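PDB 5E7T: minor structural protein 5 from Lactococcus phage Tuc2009, which is a minor structural protein of the phage virion, probably a baseplate component whose carbohydrate-binding-like domain may help the phage recognise its lactococcal host. Local coordinates for residues B[86-97]-B[173-184]. Sequence-based numbering, arbitrary orientation.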
loop_
_atom_site.group_PDB
_atom_site.type_symbol
_atom_site.label_atom_id
_atom_site.label_comp_id
_atom_site.label_asym_id
_atom_site.label_seq_id
_atom_site.Cartn_x
_atom_site.Cartn_y
_atom_site.Cartn_z
ATOM N N TYR B 86 5.916 -46.691 -35.888
ATOM C CA TYR B 86 6.831 -46.309 -34.818
ATOM C C TYR B 86 7.773 -47.479 -34.656
ATOM O O TYR B 86 7.332 -48.614 -34.827
ATOM C CB TYR B 86 6.086 -46.015 -33.520
ATOM C CG TYR B 86 5.370 -44.689 -33.548
ATOM C CD1 TYR B 86 4.172 -44.533 -34.243
ATOM C CD2 TYR B 86 5.866 -43.592 -32.851
ATOM C CE1 TYR B 86 3.510 -43.307 -34.286
ATOM C CE2 TYR B 86 5.209 -42.359 -32.881
ATOM C CZ TYR B 86 4.026 -42.226 -33.596
ATOM O OH TYR B 86 3.363 -41.024 -33.631
ATOM N N THR B 87 9.066 -47.223 -34.416
ATOM C CA THR B 87 10.047 -48.284 -34.276
ATOM C C THR B 87 10.641 -48.286 -32.875
ATOM O O THR B 87 11.096 -47.246 -32.386
ATOM C CB THR B 87 11.099 -48.226 -35.411
ATOM O OG1 THR B 87 10.442 -48.310 -36.680
ATOM C CG2 THR B 87 12.122 -49.338 -35.323
ATOM N N MET B 88 10.647 -49.470 -32.239
ATOM C CA MET B 88 11.216 -49.668 -30.919
ATOM C C MET B 88 12.518 -50.405 -31.070
ATOM O O MET B 88 12.596 -51.311 -31.884
ATOM C CB MET B 88 10.255 -50.434 -30.027
ATOM C CG MET B 88 9.062 -49.633 -29.628
ATOM S SD MET B 88 8.053 -50.584 -28.485
ATOM C CE MET B 88 8.848 -50.110 -26.903
ATOM N N SER B 89 13.550 -49.995 -30.321
ATOM C CA SER B 89 14.921 -50.553 -30.312
ATOM C C SER B 89 15.391 -50.582 -28.852
ATOM O O SER B 89 15.085 -49.652 -28.106
ATOM C CB SER B 89 15.876 -49.705 -31.157
ATOM O OG SER B 89 15.301 -48.484 -31.611
ATOM N N VAL B 90 16.078 -51.664 -28.417
ATOM C CA VAL B 90 16.526 -51.815 -27.031
ATOM C C VAL B 90 17.636 -52.854 -26.943
ATOM O O VAL B 90 17.629 -53.816 -27.721
ATOM C CB VAL B 90 15.328 -52.144 -26.083
ATOM C CG1 VAL B 90 14.680 -53.489 -26.411
ATOM C CG2 VAL B 90 15.727 -52.069 -24.618
ATOM N N ASP B 91 18.598 -52.636 -26.008
ATOM C CA ASP B 91 19.678 -53.553 -25.636
ATOM C C ASP B 91 19.212 -54.265 -24.378
ATOM O O ASP B 91 18.741 -53.632 -23.444
ATOM C CB ASP B 91 20.994 -52.821 -25.364
ATOM C CG ASP B 91 21.665 -52.242 -26.588
ATOM O OD1 ASP B 91 21.126 -52.419 -27.709
ATOM O OD2 ASP B 91 22.695 -51.563 -26.424
ATOM N N VAL B 92 19.306 -55.582 -24.373
ATOM C CA VAL B 92 18.794 -56.408 -23.297
ATOM C C VAL B 92 19.808 -57.490 -22.873
ATOM O O VAL B 92 20.504 -58.052 -23.725
ATOM C CB VAL B 92 17.426 -56.934 -23.797
ATOM C CG1 VAL B 92 17.304 -58.445 -23.786
ATOM C CG2 VAL B 92 16.289 -56.266 -23.057
ATOM N N MET B 93 19.924 -57.745 -21.562
ATOM C CA MET B 93 20.865 -58.743 -21.052
ATOM C C MET B 93 20.276 -59.545 -19.930
ATOM O O MET B 93 19.738 -58.970 -18.989
ATOM C CB MET B 93 22.171 -58.093 -20.609
ATOM C CG MET B 93 23.055 -58.973 -19.783
ATOM S SD MET B 93 24.723 -58.372 -19.904
ATOM C CE MET B 93 25.325 -59.034 -18.504
ATOM N N PHE B 94 20.395 -60.873 -20.017
ATOM C CA PHE B 94 19.870 -61.735 -18.983
ATOM C C PHE B 94 21.036 -62.239 -18.197
ATOM O O PHE B 94 21.889 -62.945 -18.748
ATOM C CB PHE B 94 19.046 -62.885 -19.584
ATOM C CG PHE B 94 17.775 -62.432 -20.263
ATOM C CD1 PHE B 94 17.801 -61.918 -21.561
ATOM C CD2 PHE B 94 16.550 -62.516 -19.611
ATOM C CE1 PHE B 94 16.623 -61.531 -22.197
ATOM C CE2 PHE B 94 15.382 -62.100 -20.240
ATOM C CZ PHE B 94 15.425 -61.618 -21.531
ATOM N N THR B 95 21.094 -61.845 -16.914
ATOM C CA THR B 95 22.178 -62.229 -16.020
ATOM C C THR B 95 21.857 -63.501 -15.242
ATOM O O THR B 95 22.765 -64.144 -14.704
ATOM C CB THR B 95 22.560 -61.068 -15.133
ATOM O OG1 THR B 95 21.503 -60.792 -14.233
ATOM C CG2 THR B 95 22.851 -59.829 -15.913
ATOM N N SER B 96 20.571 -63.861 -15.185
ATOM C CA SER B 96 20.059 -65.032 -14.470
ATOM C C SER B 96 18.769 -65.466 -15.121
ATOM O O SER B 96 17.934 -64.616 -15.421
ATOM C CB SER B 96 19.819 -64.689 -12.998
ATOM O OG SER B 96 18.742 -65.403 -12.416
ATOM N N TRP B 97 18.597 -66.770 -15.345
ATOM C CA TRP B 97 17.384 -67.319 -15.957
ATOM C C TRP B 97 17.012 -68.628 -15.246
ATOM O O TRP B 97 17.577 -69.677 -15.548
ATOM C CB TRP B 97 17.577 -67.497 -17.475
ATOM C CG TRP B 97 16.395 -68.082 -18.192
ATOM C CD1 TRP B 97 16.153 -69.399 -18.429
ATOM C CD2 TRP B 97 15.300 -67.360 -18.778
ATOM N NE1 TRP B 97 14.940 -69.551 -19.066
ATOM C CE2 TRP B 97 14.402 -68.314 -19.301
ATOM C CE3 TRP B 97 14.976 -66.001 -18.883
ATOM C CZ2 TRP B 97 13.238 -67.951 -19.972
ATOM C CZ3 TRP B 97 13.814 -65.642 -19.532
ATOM C CH2 TRP B 97 12.954 -66.612 -20.067
ATOM N N PHE B 173 13.713 -64.496 -13.644
ATOM C CA PHE B 173 14.882 -64.078 -14.402
ATOM C C PHE B 173 15.288 -62.673 -13.985
ATOM O O PHE B 173 14.498 -61.968 -13.362
ATOM C CB PHE B 173 14.701 -64.200 -15.939
ATOM C CG PHE B 173 13.575 -63.403 -16.552
ATOM C CD1 PHE B 173 13.740 -62.056 -16.855
ATOM C CD2 PHE B 173 12.348 -63.997 -16.822
ATOM C CE1 PHE B 173 12.689 -61.317 -17.396
ATOM C CE2 PHE B 173 11.292 -63.255 -17.348
ATOM C CZ PHE B 173 11.470 -61.923 -17.630
ATOM N N THR B 174 16.517 -62.278 -14.315
ATOM C CA THR B 174 17.017 -60.937 -14.053
ATOM C C THR B 174 17.450 -60.421 -15.385
ATOM O O THR B 174 18.133 -61.131 -16.122
ATOM C CB THR B 174 18.094 -60.947 -12.999
ATOM O OG1 THR B 174 17.619 -61.697 -11.870
ATOM C CG2 THR B 174 18.467 -59.568 -12.580
ATOM N N ILE B 175 16.958 -59.238 -15.742
ATOM C CA ILE B 175 17.174 -58.597 -17.033
ATOM C C ILE B 175 17.715 -57.203 -16.858
ATOM O O ILE B 175 17.310 -56.484 -15.942
ATOM C CB ILE B 175 15.865 -58.618 -17.885
ATOM C CG1 ILE B 175 16.115 -58.177 -19.353
ATOM C CG2 ILE B 175 14.715 -57.833 -17.228
ATOM C CD1 ILE B 175 14.887 -58.189 -20.281
ATOM N N ARG B 176 18.630 -56.822 -17.741
ATOM C CA ARG B 176 19.209 -55.498 -17.783
ATOM C C ARG B 176 18.707 -54.847 -19.050
ATOM O O ARG B 176 18.692 -55.496 -20.095
ATOM C CB ARG B 176 20.720 -55.572 -17.737
ATOM C CG ARG B 176 21.193 -55.930 -16.350
ATOM C CD ARG B 176 22.677 -56.084 -16.307
ATOM N NE ARG B 176 23.147 -56.287 -14.943
ATOM C CZ ARG B 176 24.428 -56.400 -14.616
ATOM N NH1 ARG B 176 25.367 -56.310 -15.549
ATOM N NH2 ARG B 176 24.781 -56.594 -13.354
ATOM N N VAL B 177 18.192 -53.621 -18.947
ATOM C CA VAL B 177 17.653 -52.910 -20.095
ATOM C C VAL B 177 18.478 -51.646 -20.286
ATOM O O VAL B 177 18.563 -50.829 -19.375
ATOM C CB VAL B 177 16.148 -52.641 -19.913
ATOM C CG1 VAL B 177 15.626 -51.684 -20.970
ATOM C CG2 VAL B 177 15.351 -53.941 -19.918
ATOM N N ARG B 178 19.140 -51.529 -21.452
ATOM C CA ARG B 178 20.028 -50.433 -21.844
ATOM C C ARG B 178 19.505 -49.748 -23.122
ATOM O O ARG B 178 19.037 -50.414 -24.041
ATOM C CB ARG B 178 21.449 -50.978 -22.059
ATOM C CG ARG B 178 22.450 -49.981 -22.600
ATOM C CD ARG B 178 23.808 -50.624 -22.737
ATOM N NE ARG B 178 24.044 -51.172 -24.069
ATOM C CZ ARG B 178 25.088 -51.936 -24.379
ATOM N NH1 ARG B 178 25.988 -52.247 -23.459
ATOM N NH2 ARG B 178 25.238 -52.397 -25.613
ATOM N N ASN B 179 19.597 -48.414 -23.152
ATOM C CA ASN B 179 19.203 -47.513 -24.227
ATOM C C ASN B 179 17.850 -47.859 -24.915
ATOM O O ASN B 179 17.802 -47.989 -26.153
ATOM C CB ASN B 179 20.312 -47.390 -25.248
ATOM C CG ASN B 179 21.682 -47.024 -24.738
ATOM O OD1 ASN B 179 22.683 -47.482 -25.301
ATOM N ND2 ASN B 179 21.774 -46.161 -23.718
ATOM N N PRO B 180 16.726 -47.973 -24.156
ATOM C CA PRO B 180 15.434 -48.207 -24.822
ATOM C C PRO B 180 15.075 -47.006 -25.702
ATOM O O PRO B 180 15.400 -45.868 -25.361
ATOM C CB PRO B 180 14.465 -48.390 -23.654
ATOM C CG PRO B 180 15.057 -47.615 -22.544
ATOM C CD PRO B 180 16.548 -47.794 -22.696
ATOM N N LYS B 181 14.469 -47.261 -26.854
ATOM C CA LYS B 181 14.119 -46.218 -27.803
ATOM C C LYS B 181 12.858 -46.540 -28.516
ATOM O O LYS B 181 12.603 -47.693 -28.885
ATOM C CB LYS B 181 15.234 -46.017 -28.850
ATOM C CG LYS B 181 15.177 -44.665 -29.587
ATOM C CD LYS B 181 16.079 -44.607 -30.790
ATOM C CE LYS B 181 16.102 -43.224 -31.380
ATOM N NZ LYS B 181 16.727 -43.198 -32.729
ATOM N N GLN B 182 12.079 -45.490 -28.747
ATOM C CA GLN B 182 10.865 -45.498 -29.546
ATOM C C GLN B 182 10.970 -44.239 -30.387
ATOM O O GLN B 182 11.264 -43.154 -29.859
ATOM C CB GLN B 182 9.597 -45.484 -28.686
ATOM C CG GLN B 182 8.374 -45.246 -29.555
ATOM C CD GLN B 182 7.106 -45.074 -28.805
ATOM O OE1 GLN B 182 6.269 -45.964 -28.814
ATOM N NE2 GLN B 182 6.899 -43.902 -28.213
ATOM N N GLU B 183 10.766 -44.384 -31.692
ATOM C CA GLU B 183 10.847 -43.257 -32.619
ATOM C C GLU B 183 9.784 -43.371 -33.689
ATOM O O GLU B 183 9.329 -44.464 -33.998
ATOM C CB GLU B 183 12.228 -43.204 -33.271
ATOM C CG GLU B 183 12.509 -44.355 -34.219
ATOM C CD GLU B 183 13.987 -44.631 -34.331
ATOM O OE1 GLU B 183 14.638 -43.967 -35.168
ATOM O OE2 GLU B 183 14.494 -45.500 -33.580
ATOM N N LEU B 184 9.425 -42.252 -34.283
ATOM C CA LEU B 184 8.461 -42.224 -35.357
ATOM C C LEU B 184 9.187 -42.734 -36.603
ATOM O O LEU B 184 10.317 -42.324 -36.869
ATOM C CB LEU B 184 7.980 -40.768 -35.524
ATOM C CG LEU B 184 7.088 -40.465 -36.718
ATOM C CD1 LEU B 184 5.713 -41.102 -36.570
ATOM C CD2 LEU B 184 7.055 -38.974 -36.982
#
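Strands 85-98 and 171-184 run antiparallel as neighbours in the five-stranded sheet of a beta sandwich, as expected of a BppA-type, galactose-binding-like domain. Backbone hydrogen bonds join T87 with E183, S89 with K181, D91 with R178 and M93 with R176. Two beta bulges shift the register by one residue each, the first where V90 faces N179 and P180, the second where T95 is the extra residue. There T95 N reaches T174 O (3.1 Å) from above the carbonyl plane.

One face of the pair is largely apolar and packs against strands 104-114 and 121-126 of the second sheet. CG1 of I175 lies over one face of the F94 ring, 4.2 Å from its centroid, while CD1 carries on to V92 CG2 (3.7 Å). F173 reaches the F94 edge with CD1, the two ring planes 59° apart. W97 approaches F173 from the same side of its plane as F94, but at CD2 (3.5 Å from W97 CZ3), the six-membered ring nearly parallel and slid apart. At the far end L184 sets CD1 over the Y86 ring, 4.0 Å from the centroid.

The opposite face is mostly polar. R178, its chain bent at chi3 (93°), turns its guanidinium side-on to D91, and both NE (2.7 Å) and NH2 (2.8 Å) hold the single oxygen OD2. NE meets the anti lone pair of OD2, whereas NH2 comes from above the carboxylate plane. W138 adds a cation-pi contact to R178. R176 lies alongside M93, has T95 CG2 over one guanidinium face and forms a salt bridge with E55 of strand 53-60.

One face thus turns aromatic and aliphatic groups to the second sheet, with L184 exposed at the end, while on the other the D91-R178 salt bridge spans the strands beside the first bulge.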